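Local coordinates for protein methylmalonyl-CoA carboxyltransferase 12S subunit (Propionibacterium freudenreichii, PDB 1ON3) that transfers the carboxyl group of methylmalonyl-CoA to the biotin of the 1.3S subunit, as the hexameric core of the transcarboxylase complex, at residues E13-V16 with E17-A20; P375-Q378 with Q379-G383. All blocks are in the same frame, centred on the assembly; numbering follows the deposited sequence.

Interaction 1: residues E13-V16 with E17-A20; sequences EGRV and EQLA
Gly14 and Gln18 meet one helical turn apart, with Gln18 N donating to Gly14 O at 2.9 Å, one of four successive i to i+4 bonds that tie 13-16 to 17-20. Before it, Glu17 N reaches Glu13 O at 3.1 Å; after it come Leu19 N to Arg15 O at 2.9 Å and Ala20 N to Val16 O. In this way every carbonyl of 13-16 has an amide of 17-20 as its donor.

Arg15 O accepts a second hydrogen bond, from a water at 2.8 Å; Leu19 N lies above its carbonyl plane, 36° out of it. The same water gives its other proton to Gln18 OE1 at 2.7 Å, bridging backbone and side chain across the turn. Gln18 is extended, with CG opposite the backbone N (chi1 174°), which carries its amide alongside Arg15 and out to the preceding N-terminal segment. There both ends of the amide are used: OE1 also accepts from Ala9 N, and NE2 donates to Lys7 O, so the amide's rotation is fixed. The guanidinium of Arg15 is held similarly, NE by Ala9 O and NH1 by Pro432 O of a second subunit.

On another flank, Glu17 lays its CG against Glu13 O, 3.4 Å away. The two carboxylates stay apart, Glu13 OE1 and Glu17 OE1 being 4.8 Å from each other; their like charges probably disfavour a closer approach. Glu13 has a long, weak ion pair with Arg279 of the second subunit, on which Val16 and Leu19 also pack. This is regular alpha-helical i to i+4 bonding near the start of helix 12-27, an N-terminal helix engaged in the hexamer interface.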
# COMPACT_ATOMS: atom_id res chain seq x y z
N GLU E 13 -13.74 34.12 40.79
CA GLU E 13 -13.46 35.46 40.28
C GLU E 13 -12.06 35.87 40.69
O GLU E 13 -11.32 36.48 39.91
CB GLU E 13 -14.48 36.46 40.84
CG GLU E 13 -14.26 37.88 40.37
CD GLU E 13 -14.61 38.07 38.91
OE1 GLU E 13 -13.97 37.41 38.06
OE2 GLU E 13 -15.51 38.88 38.61
N GLY E 14 -11.70 35.54 41.92
CA GLY E 14 -10.37 35.86 42.41
C GLY E 14 -9.33 35.09 41.62
O GLY E 14 -8.27 35.63 41.27
N ARG E 15 -9.62 33.83 41.32
CA ARG E 15 -8.67 33.00 40.58
C ARG E 15 -8.53 33.43 39.13
O ARG E 15 -7.47 33.27 38.54
CB ARG E 15 -9.08 31.53 40.66
CG ARG E 15 -8.90 30.93 42.04
CD ARG E 15 -9.20 29.45 42.02
NE ARG E 15 -9.30 28.90 43.37
CZ ARG E 15 -9.25 27.60 43.65
NH1 ARG E 15 -9.09 26.71 42.67
NH2 ARG E 15 -9.35 27.18 44.91
N VAL E 16 -9.61 33.96 38.55
CA VAL E 16 -9.54 34.42 37.16
C VAL E 16 -8.67 35.68 37.10
O VAL E 16 -7.89 35.87 36.17
CB VAL E 16 -10.95 34.72 36.59
CG1 VAL E 16 -10.84 35.48 35.29
CG2 VAL E 16 -11.71 33.39 36.36
N GLU E 17 -8.79 36.55 38.11
CA GLU E 17 -7.98 37.76 38.16
C GLU E 17 -6.52 37.39 38.42
O GLU E 17 -5.59 37.94 37.82
CB GLU E 17 -8.48 38.70 39.26
CG GLU E 17 -9.80 39.40 38.94
CD GLU E 17 -10.35 40.21 40.11
OE1 GLU E 17 -11.36 40.92 39.93
OE2 GLU E 17 -9.77 40.12 41.22
N GLN E 18 -6.32 36.46 39.35
CA GLN E 18 -4.99 35.99 39.69
C GLN E 18 -4.33 35.42 38.44
O GLN E 18 -3.16 35.69 38.15
CB GLN E 18 -5.10 34.92 40.78
CG GLN E 18 -3.80 34.21 41.16
CD GLN E 18 -4.01 33.20 42.27
OE1 GLN E 18 -4.91 32.36 42.20
NE2 GLN E 18 -3.18 33.27 43.31
N LEU E 19 -5.09 34.64 37.68
CA LEU E 19 -4.58 34.04 36.45
C LEU E 19 -4.03 35.11 35.52
O LEU E 19 -2.91 34.98 35.02
CB LEU E 19 -5.67 33.24 35.74
CG LEU E 19 -5.32 32.70 34.35
CD1 LEU E 19 -4.07 31.81 34.41
CD2 LEU E 19 -6.50 31.92 33.80
N ALA E 20 -4.82 36.15 35.28
CA ALA E 20 -4.38 37.24 34.40
C ALA E 20 -3.09 37.89 34.91
O ALA E 20 -2.20 38.19 34.12
CB ALA E 20 -5.48 38.28 34.26
O HOH W 1 -5.75 31.48 39.74

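Interaction 2: residues P375-Q378 with Q379-G383; sequences PGVQ and QEYGG
Tyr381 N to Val377 O is the straightest bond, 2.8 Å and 174° at the hydrogen, of a short helix N-capped by Gly376, whose backbone angles would jam a CB against the preceding carbonyl O and so call for glycine. Gly376 O accepts from Glu380 N at 3.3 Å and weakly from Gln379 N. Gly382 N reaches Gln378 O only weakly, and the helix ends at Gly383 in a Schellman motif.

Val377 lies beside Tyr381, and its CG1 sits over one ring face in a CH-pi contact, 3.7 Å from the centroid. That methyl is opposite the backbone N (chi1 175°), a setting that places it over the ring. Gln378, bent at chi2, places OE1 3.9 Å from Tyr381 CB, its amide steeply inclined to the ring. Tyr381 OH bonds Glu220 O of a third subunit; a leucine here would probably leave that carbonyl without this donor and Val377 CG1 without its aromatic face.

Water links Gly376 N to Glu380 OE2, while the Glu380 carboxylate accepts from Ile202 N and Thr203 N of the third subunit. Both those residues line its methylmalonic acid pocket, consistent with this glycine-capped helical turn lying beside the methylmalonic acid site at a subunit interface.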
# COMPACT_ATOMS: atom_id res chain seq x y z
N PRO E 375 37.10 26.81 -14.64
CA PRO E 375 38.44 26.21 -14.64
C PRO E 375 39.26 26.71 -13.45
O PRO E 375 39.19 27.89 -13.09
CB PRO E 375 39.04 26.69 -15.97
CG PRO E 375 37.83 26.87 -16.84
CD PRO E 375 36.87 27.55 -15.90
N GLY E 376 40.06 25.83 -12.87
CA GLY E 376 40.89 26.24 -11.76
C GLY E 376 41.33 25.08 -10.88
O GLY E 376 40.53 24.20 -10.56
N VAL E 377 42.60 25.09 -10.48
CA VAL E 377 43.11 24.04 -9.62
C VAL E 377 42.23 23.89 -8.37
O VAL E 377 41.81 22.78 -8.04
CB VAL E 377 44.54 24.34 -9.16
CG1 VAL E 377 45.00 23.26 -8.16
CG2 VAL E 377 45.48 24.37 -10.37
N GLN E 378 41.96 25.00 -7.68
CA GLN E 378 41.15 24.95 -6.47
C GLN E 378 39.73 24.40 -6.68
O GLN E 378 39.13 23.86 -5.76
CB GLN E 378 41.07 26.33 -5.81
CG GLN E 378 42.37 26.78 -5.11
CD GLN E 378 43.04 25.68 -4.29
OE1 GLN E 378 42.39 24.96 -3.53
NE2 GLN E 378 44.36 25.55 -4.44
N GLN E 379 39.20 24.54 -7.89
CA GLN E 379 37.87 24.00 -8.17
C GLN E 379 37.97 22.47 -8.15
O GLN E 379 37.08 21.78 -7.64
CB GLN E 379 37.37 24.49 -9.53
CG GLN E 379 36.77 25.92 -9.48
CD GLN E 379 35.52 25.98 -8.60
OE1 GLN E 379 34.58 25.22 -8.80
NE2 GLN E 379 35.51 26.89 -7.64
N GLU E 380 39.07 21.95 -8.69
CA GLU E 380 39.29 20.51 -8.72
C GLU E 380 39.59 20.02 -7.31
O GLU E 380 39.01 19.04 -6.84
CB GLU E 380 40.48 20.15 -9.63
CG GLU E 380 40.35 20.61 -11.06
CD GLU E 380 39.15 20.00 -11.78
OE1 GLU E 380 38.85 18.80 -11.55
OE2 GLU E 380 38.53 20.72 -12.59
N TYR E 381 40.51 20.71 -6.65
CA TYR E 381 40.91 20.38 -5.29
C TYR E 381 39.78 20.54 -4.29
O TYR E 381 39.80 19.93 -3.22
CB TYR E 381 42.09 21.25 -4.85
CG TYR E 381 43.43 20.79 -5.39
CD1 TYR E 381 43.52 19.71 -6.28
CD2 TYR E 381 44.61 21.42 -5.00
CE1 TYR E 381 44.75 19.26 -6.75
CE2 TYR E 381 45.85 20.98 -5.47
CZ TYR E 381 45.92 19.90 -6.34
OH TYR E 381 47.14 19.47 -6.81
N GLY E 382 38.81 21.38 -4.65
CA GLY E 382 37.68 21.61 -3.76
C GLY E 382 36.57 20.59 -3.97
O GLY E 382 35.55 20.64 -3.28
N GLY E 383 36.77 19.68 -4.92
CA GLY E 383 35.79 18.64 -5.20
C GLY E 383 34.65 19.04 -6.12
O GLY E 383 33.49 18.72 -5.85
O HOH W 2 38.93 23.16 -12.95

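Overall arrangement
Both interactions are local and helical, but 13-20 is about two turns of the longer helix 12-27, whereas 375-383 takes in the whole of the short helix 377-381 and both its ends. They lie on opposite sides of the chain's centre, with centres about 68 Å apart, and share no element. Interaction 1 is a surface contact near the chain's N-terminus; interaction 2 is partly buried, in the C-terminal carboxyltransferase region. Regular backbone bonding and polar side chains reaching back to the N-terminal segment mark 13-20, whereas 375-383 is framed by glycines and adds an aromatic contact. Each faces a different neighbouring subunit of the hexamer, and for 375-383 that neighbour presents its methylmalonic acid pocket.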